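Peptide methionine sulfoxide reductase msrA/msrB (Neisseria gonorrhoeae, PDB 2H30) reduces methionine sulfoxide, and its N-terminal thioredoxin domain, the part modelled here, can use electrons from DsbD to reduce the downstream methionine sulfoxide reductases. Local coordinates at residues Ser32-Lys37 and Asn73-Ala78; Lys36-Thr41 and Ile128-Asp133; Lys24-Arg29 and Leu103-Asp108. The protein carries 2 engineered substitutions. All coordinates share one frame; numbering follows the deposited sequence.

How the contacts relate
All three contacts bear on one mixed sheet of the thioredoxin fold, ordered 24-25, 105-107, 73-78, 41-45, 124-128, 134-139. Contact 3 pairs the outermost strand 24-25 with 105-107. Contact 1 lays the following loop, 32-37, against the neighbouring strand 73-78, its centre about 9 Å from that of contact 3. Contact 2, centred about 10 Å from contact 1, takes over at Lys-36 and leads into strand 41-45, paired there with the end of 124-128. Contacts 2 and 3 do not touch; their centres lie about 19 Å apart. The chain between residues 24 and 41 thus crosses from the sheet's edge to its middle, ahead of the CxxC motif that is probably the redox site.

Contact 1 (Ser32-Lys37 and Asn73-Ala78); sequences SVYLKK and NLITVA
The ring of Tyr-34 has CG2 of its neighbour Val-33 over one face, 3.5 Å above the plane and shifted toward the rim, while CG2 of Ile-75 approaches obliquely. The closest touch between Tyr-34 and Ile-75 is made lower down, where Tyr-34 CB lies 3.7 Å from Ile-75 CG2. The second flat group is the carboxamide of Asn-73, which reaches in among the backbone of residues 34 to 36. Asn-73 CG is 3.3 Å from Tyr-34 O and 3.5 Å from Lys-36 N, set beside its own backbone N (chi1 -55°). The side chains of Lys-36 and Asn-73 cross at about a right angle; that of Lys-36 then bends at chi2 (-48°) and turns back to its own segment, where Lys-36 NZ gives a 2.7 Å hydrogen bond to Val-33 O. Leu-35 CD2 and Ile-75 CD1 meet more loosely at 4.2 Å, and Met-20 of helix 16-20 also packs on Ile-75. The backbone turns sharply here: the 3-10 segment ends at Tyr-34 and an inverse gamma turn centred on Leu-35 follows. The result is a connecting loop of the thioredoxin fold laid across a face of the sheet, against the beginning of strand 73-78.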
# COMPACT_ATOMS: atom_id res chain seq x y z
N SER A 32 -6.90 9.49 -5.65
CA SER A 32 -6.55 10.70 -4.93
C SER A 32 -7.45 10.92 -3.69
O SER A 32 -7.04 11.65 -2.75
CB SER A 32 -6.69 11.89 -5.90
OG SER A 32 -8.04 12.04 -6.32
N VAL A 33 -8.65 10.35 -3.65
CA VAL A 33 -9.57 10.64 -2.52
C VAL A 33 -8.97 10.16 -1.20
O VAL A 33 -9.35 10.66 -0.12
CB VAL A 33 -11.00 10.09 -2.73
CG1 VAL A 33 -11.61 10.60 -4.04
CG2 VAL A 33 -11.04 8.55 -2.73
N TYR A 34 -8.08 9.17 -1.29
CA TYR A 34 -7.51 8.56 -0.07
C TYR A 34 -6.32 9.30 0.47
O TYR A 34 -5.90 9.01 1.60
CB TYR A 34 -7.09 7.11 -0.35
CG TYR A 34 -8.31 6.27 -0.64
CD1 TYR A 34 -9.13 5.81 0.40
CD2 TYR A 34 -8.68 5.95 -1.96
CE1 TYR A 34 -10.26 5.04 0.13
CE2 TYR A 34 -9.83 5.19 -2.24
CZ TYR A 34 -10.62 4.75 -1.18
OH TYR A 34 -11.77 4.01 -1.44
N LEU A 35 -5.74 10.22 -0.32
CA LEU A 35 -4.46 10.81 -0.01
C LEU A 35 -4.61 12.11 0.78
O LEU A 35 -4.14 13.21 0.35
CB LEU A 35 -3.66 11.06 -1.29
CG LEU A 35 -3.30 9.79 -2.02
CD1 LEU A 35 -2.58 10.11 -3.32
CD2 LEU A 35 -2.41 8.93 -1.11
N LYS A 36 -5.27 11.99 1.93
CA LYS A 36 -5.64 13.17 2.74
C LYS A 36 -4.46 14.02 3.07
O LYS A 36 -3.33 13.55 3.31
CB LYS A 36 -6.35 12.76 4.03
CG LYS A 36 -7.50 11.86 3.88
CD LYS A 36 -8.51 12.27 2.82
CE LYS A 36 -9.73 11.35 2.95
NZ LYS A 36 -10.82 11.60 1.89
N LYS A 37 -4.71 15.34 3.09
CA LYS A 37 -3.62 16.27 3.35
C LYS A 37 -3.19 16.22 4.81
O LYS A 37 -3.95 15.80 5.70
CB LYS A 37 -4.05 17.70 2.93
CG LYS A 37 -4.18 17.87 1.41
CD LYS A 37 -2.81 17.83 0.77
CE LYS A 37 -2.90 17.86 -0.74
NZ LYS A 37 -1.63 18.38 -1.32
N ASN A 73 -2.66 8.05 6.17
CA ASN A 73 -3.45 7.42 5.11
C ASN A 73 -2.90 6.01 4.91
O ASN A 73 -1.70 5.88 4.70
CB ASN A 73 -3.26 8.16 3.80
CG ASN A 73 -3.60 9.68 3.90
OD1 ASN A 73 -2.82 10.52 3.46
ND2 ASN A 73 -4.72 9.99 4.49
N LEU A 74 -3.75 5.00 5.00
CA LEU A 74 -3.28 3.64 4.71
C LEU A 74 -3.91 3.20 3.40
O LEU A 74 -5.15 3.19 3.22
CB LEU A 74 -3.74 2.71 5.82
CG LEU A 74 -2.64 2.27 6.71
CD1 LEU A 74 -3.24 1.44 7.83
CD2 LEU A 74 -1.67 1.39 5.97
N ILE A 75 -3.02 2.91 2.45
CA ILE A 75 -3.49 2.42 1.16
C ILE A 75 -2.68 1.22 0.68
O ILE A 75 -1.59 0.97 1.20
CB ILE A 75 -3.50 3.52 0.10
CG1 ILE A 75 -2.09 3.94 -0.17
CG2 ILE A 75 -4.39 4.73 0.55
CD1 ILE A 75 -1.97 4.78 -1.42
N THR A 76 -3.22 0.49 -0.28
CA THR A 76 -2.43 -0.60 -0.87
C THR A 76 -2.36 -0.36 -2.38
O THR A 76 -3.23 0.33 -2.93
CB THR A 76 -3.02 -2.01 -0.58
OG1 THR A 76 -4.14 -2.26 -1.44
CG2 THR A 76 -3.42 -2.09 0.92
N VAL A 77 -1.33 -0.92 -3.00
CA VAL A 77 -1.13 -0.80 -4.44
C VAL A 77 -0.93 -2.19 -5.04
O VAL A 77 -0.03 -2.92 -4.63
CB VAL A 77 0.08 0.01 -4.74
CG1 VAL A 77 0.37 -0.01 -6.28
CG2 VAL A 77 -0.15 1.47 -4.27
N ALA A 78 -1.78 -2.49 -6.03
CA ALA A 78 -1.56 -3.66 -6.91
C ALA A 78 -1.20 -3.08 -8.27
O ALA A 78 -1.61 -1.98 -8.58
CB ALA A 78 -2.77 -4.53 -7.03

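Contact 2 (Lys36-Thr41 and Ile128-Asp133); sequences KKDKPT and IGKDGD
Ile-128 and Thr-41 face each other as an antiparallel hydrogen-bonded pair. Thr-41 N gives to Ile-128 O at 2.8 Å and Ile-128 N returns the bond to Thr-41 O, nearly straight at 179°. Their side chains leave the same face of the sheet, where Thr-41 CB meets Ile-128 CB at 4.1 Å, and Pro-17 of helix 16-20 also packs against Ile-128. Beside this pair, Pro-40 CB rests 3.4 Å from Ile-128 O. At Gly-129 the strand gives way to a type I turn, closed where Gly-132 N bonds back to Gly-129 O. One water gives a 2.6 Å hydrogen bond to Lys-39 O and a weak one to Gly-129 O, and also bonds Thr-41 OG1. Lys-130 follows, its CA-H directed at Lys-39 O. With CG lodged between backbone N and carbonyl carbon (chi1 63°), its chain sets off over the 36-41 loop before bending at chi3 and chi4. Lys-130 CE ends 3.9 Å from Asp-38 OD1, while NZ turns to Asp-131 OD1 in a long, weakly bonded salt bridge. A second water donates to Lys-130 O at 2.9 Å; its link to Asp-38 N is suspiciously short and so doubtful. Direct pairing therefore ends at the strand tips: beyond them the water joining Lys-39 O, Thr-41 OG1 and, weakly, Gly-129 O bridges the segments, and Asp-38 OD1, 4.9 Å from Lys-130 NZ, is not in contact with it, so any attraction probably acts at longer range.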
# COMPACT_ATOMS: atom_id res chain seq x y z
N LYS A 36 -5.27 11.99 1.93
CA LYS A 36 -5.64 13.17 2.74
C LYS A 36 -4.46 14.02 3.07
O LYS A 36 -3.33 13.55 3.31
CB LYS A 36 -6.35 12.76 4.03
CG LYS A 36 -7.50 11.86 3.88
CD LYS A 36 -8.51 12.27 2.82
CE LYS A 36 -9.73 11.35 2.95
NZ LYS A 36 -10.82 11.60 1.89
N LYS A 37 -4.71 15.34 3.09
CA LYS A 37 -3.62 16.27 3.35
C LYS A 37 -3.19 16.22 4.81
O LYS A 37 -3.95 15.80 5.70
CB LYS A 37 -4.05 17.70 2.93
CG LYS A 37 -4.18 17.87 1.41
CD LYS A 37 -2.81 17.83 0.77
CE LYS A 37 -2.90 17.86 -0.74
NZ LYS A 37 -1.63 18.38 -1.32
N ASP A 38 -1.95 16.60 5.04
CA ASP A 38 -1.39 16.77 6.38
C ASP A 38 -1.28 15.47 7.10
O ASP A 38 -1.24 15.43 8.34
CB ASP A 38 -2.25 17.73 7.21
CG ASP A 38 -2.31 19.11 6.59
OD1 ASP A 38 -1.23 19.61 6.18
OD2 ASP A 38 -3.46 19.66 6.53
N LYS A 39 -1.26 14.38 6.32
CA LYS A 39 -1.05 13.05 6.90
C LYS A 39 0.05 12.37 6.08
O LYS A 39 0.06 12.51 4.88
CB LYS A 39 -2.31 12.20 6.79
CG LYS A 39 -3.44 12.61 7.70
CD LYS A 39 -4.54 11.60 7.60
CE LYS A 39 -5.72 12.05 8.40
NZ LYS A 39 -6.80 11.04 8.47
N PRO A 40 0.89 11.57 6.75
CA PRO A 40 1.78 10.68 5.94
C PRO A 40 0.93 9.56 5.33
O PRO A 40 -0.18 9.34 5.77
CB PRO A 40 2.73 10.09 6.98
CG PRO A 40 1.92 10.11 8.30
CD PRO A 40 1.04 11.36 8.21
N THR A 41 1.49 8.84 4.37
CA THR A 41 0.79 7.75 3.73
C THR A 41 1.64 6.51 3.86
O THR A 41 2.85 6.50 3.53
CB THR A 41 0.54 8.07 2.24
OG1 THR A 41 -0.33 9.24 2.21
CG2 THR A 41 -0.23 6.94 1.55
N ILE A 128 5.37 7.53 2.90
CA ILE A 128 5.42 8.85 2.19
C ILE A 128 5.09 9.93 3.22
O ILE A 128 4.07 9.87 3.89
CB ILE A 128 4.40 8.94 1.07
CG1 ILE A 128 4.42 7.68 0.18
CG2 ILE A 128 4.63 10.20 0.22
CD1 ILE A 128 5.76 7.42 -0.43
N GLY A 129 5.95 10.93 3.31
CA GLY A 129 5.66 12.00 4.25
C GLY A 129 4.49 12.88 3.82
O GLY A 129 4.02 12.83 2.66
N LYS A 130 3.99 13.70 4.76
CA LYS A 130 2.88 14.56 4.43
C LYS A 130 3.19 15.55 3.30
O LYS A 130 2.29 15.98 2.62
CB LYS A 130 2.35 15.30 5.67
CG LYS A 130 3.36 16.21 6.27
CD LYS A 130 2.74 17.05 7.41
CE LYS A 130 2.39 18.49 6.94
NZ LYS A 130 3.59 19.34 6.75
N ASP A 131 4.48 15.87 3.07
CA ASP A 131 4.89 16.73 1.92
C ASP A 131 5.09 15.97 0.59
O ASP A 131 5.46 16.57 -0.43
CB ASP A 131 6.16 17.51 2.30
CG ASP A 131 5.92 18.49 3.46
OD1 ASP A 131 4.80 19.03 3.59
OD2 ASP A 131 6.86 18.67 4.28
N GLY A 132 4.88 14.65 0.62
CA GLY A 132 4.89 13.85 -0.58
C GLY A 132 6.21 13.13 -0.85
O GLY A 132 6.32 12.41 -1.83
N ASP A 133 7.19 13.31 0.04
CA ASP A 133 8.52 12.70 -0.14
C ASP A 133 8.56 11.25 0.37
O ASP A 133 7.91 10.92 1.40
CB ASP A 133 9.57 13.53 0.60
CG ASP A 133 9.22 13.75 2.11
OD1 ASP A 133 8.09 14.22 2.42
OD2 ASP A 133 10.09 13.47 2.97
O HOH W 1 -0.29 17.12 3.18
O HOH W 2 0.73 11.73 2.51

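Contact 3 (Lys24-Arg29 and Leu103-Asp108); sequences KTADNR and LPVVTD
An antiparallel edge of the thioredoxin-fold sheet is made here, where the short, weakly bonded strand 24-25 runs beside strand 105-107 and then leaves it through a type I turn from Thr-25 to Asn-28. Thr-25 and Val-106 form a non-hydrogen-bonded pair, their CA atoms 4.1 Å apart, with backbone bonds to either side. Thr-107 N meets Lys-24 O almost straight (177°), whereas Ala-26 N reaches Val-105 O at 2.7 Å through a bent bond (135°). Around the latter, Ala-26 CB lies 4.1 Å from Val-105 CB, and Thr-107 CG2 comes to 3.9 Å from Ala-26 CA. Tyr-95 of helix 90-95 packs on both Ala-26 and Val-105. Thr-107 holds OG1 between its backbone N and carbonyl carbon (chi1 52°), and from there the hydroxyl donates to a water that in turn donates to Thr-25 O and Asn-28 OD1, tying the turn to the strand. The turn is braced from within by an Asx turn, in which Asp-27 OD1 accepts from Arg-29 N. Arg-29 also grips that carboxylate side-on: Arg-29 NE bonds the syn lone pair of Asp-27 OD1 at 3.1 Å, that oxygen lying in the guanidinium plane, and Arg-29 NH2 meets Asp-27 OD2 from above the carboxylate plane at 2.8 Å.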
# COMPACT_ATOMS: atom_id res chain seq x y z
N LYS A 24 -6.69 5.05 -10.66
CA LYS A 24 -7.96 4.66 -10.05
C LYS A 24 -7.72 3.57 -9.04
O LYS A 24 -6.63 2.98 -9.01
CB LYS A 24 -8.85 4.03 -11.11
CG LYS A 24 -9.24 5.01 -12.24
CD LYS A 24 -10.11 4.28 -13.23
CE LYS A 24 -10.59 5.32 -14.26
NZ LYS A 24 -11.66 4.73 -15.12
N THR A 25 -8.74 3.34 -8.23
CA THR A 25 -8.73 2.16 -7.36
C THR A 25 -9.35 0.96 -8.07
O THR A 25 -9.86 1.08 -9.21
CB THR A 25 -9.48 2.40 -6.11
OG1 THR A 25 -10.89 2.56 -6.38
CG2 THR A 25 -8.83 3.59 -5.33
N ALA A 26 -9.37 -0.17 -7.39
CA ALA A 26 -9.91 -1.37 -8.00
C ALA A 26 -11.42 -1.26 -8.25
O ALA A 26 -11.99 -2.09 -9.04
CB ALA A 26 -9.58 -2.60 -7.10
N ASP A 27 -12.10 -0.35 -7.57
CA ASP A 27 -13.55 -0.10 -7.80
C ASP A 27 -13.81 1.07 -8.73
O ASP A 27 -14.97 1.48 -8.86
CB ASP A 27 -14.39 -0.01 -6.51
CG ASP A 27 -14.05 1.22 -5.63
OD1 ASP A 27 -13.69 2.29 -6.16
OD2 ASP A 27 -14.21 1.15 -4.39
N ASN A 28 -12.73 1.58 -9.33
CA ASN A 28 -12.74 2.64 -10.35
C ASN A 28 -12.80 4.08 -9.85
O ASN A 28 -12.80 4.99 -10.69
CB ASN A 28 -13.80 2.35 -11.42
CG ASN A 28 -13.43 1.10 -12.25
OD1 ASN A 28 -12.23 0.81 -12.56
ND2 ASN A 28 -14.47 0.35 -12.64
N ARG A 29 -12.83 4.29 -8.54
CA ARG A 29 -12.84 5.64 -8.03
C ARG A 29 -11.43 6.23 -8.11
O ARG A 29 -10.44 5.52 -8.22
CB ARG A 29 -13.44 5.71 -6.64
CG ARG A 29 -12.46 5.57 -5.46
CD ARG A 29 -13.29 5.67 -4.18
NE ARG A 29 -14.10 4.45 -4.02
CZ ARG A 29 -14.99 4.28 -3.06
NH1 ARG A 29 -15.18 5.25 -2.17
NH2 ARG A 29 -15.67 3.13 -2.96
N LEU A 103 -10.75 -1.75 2.41
CA LEU A 103 -9.35 -1.64 2.06
C LEU A 103 -9.11 -0.89 0.73
O LEU A 103 -9.57 -1.36 -0.32
CB LEU A 103 -8.83 -3.09 1.86
CG LEU A 103 -7.28 -3.14 1.64
CD1 LEU A 103 -6.50 -2.61 2.83
CD2 LEU A 103 -6.94 -4.57 1.33
N PRO A 104 -8.39 0.23 0.76
CA PRO A 104 -8.11 0.88 -0.52
C PRO A 104 -7.10 0.13 -1.36
O PRO A 104 -6.05 -0.27 -0.82
CB PRO A 104 -7.58 2.27 -0.12
CG PRO A 104 -7.94 2.41 1.35
CD PRO A 104 -7.92 1.01 1.92
N VAL A 105 -7.48 -0.17 -2.61
CA VAL A 105 -6.57 -0.83 -3.50
C VAL A 105 -6.38 0.04 -4.73
O VAL A 105 -7.25 0.02 -5.65
CB VAL A 105 -7.03 -2.24 -3.91
CG1 VAL A 105 -5.99 -2.83 -4.85
CG2 VAL A 105 -7.24 -3.15 -2.64
N VAL A 106 -5.24 0.72 -4.80
CA VAL A 106 -4.93 1.49 -6.02
C VAL A 106 -4.44 0.51 -7.06
O VAL A 106 -3.65 -0.38 -6.77
CB VAL A 106 -3.84 2.51 -5.70
CG1 VAL A 106 -3.29 3.22 -7.00
CG2 VAL A 106 -4.32 3.51 -4.69
N THR A 107 -4.83 0.70 -8.32
CA THR A 107 -4.39 -0.15 -9.40
C THR A 107 -3.42 0.67 -10.27
O THR A 107 -3.84 1.65 -10.92
CB THR A 107 -5.57 -0.73 -10.20
OG1 THR A 107 -6.49 0.29 -10.63
CG2 THR A 107 -6.31 -1.73 -9.38
N ASP A 108 -2.17 0.28 -10.26
CA ASP A 108 -1.10 1.01 -10.98
C ASP A 108 -0.74 0.16 -12.19
O ASP A 108 0.08 -0.73 -12.12
CB ASP A 108 0.10 1.14 -10.05
CG ASP A 108 1.25 1.94 -10.65
OD1 ASP A 108 1.25 2.17 -11.90
OD2 ASP A 108 2.14 2.31 -9.87
O HOH W 3 -5.24 3.32 -12.33
O HOH W 4 -9.23 0.26 -11.79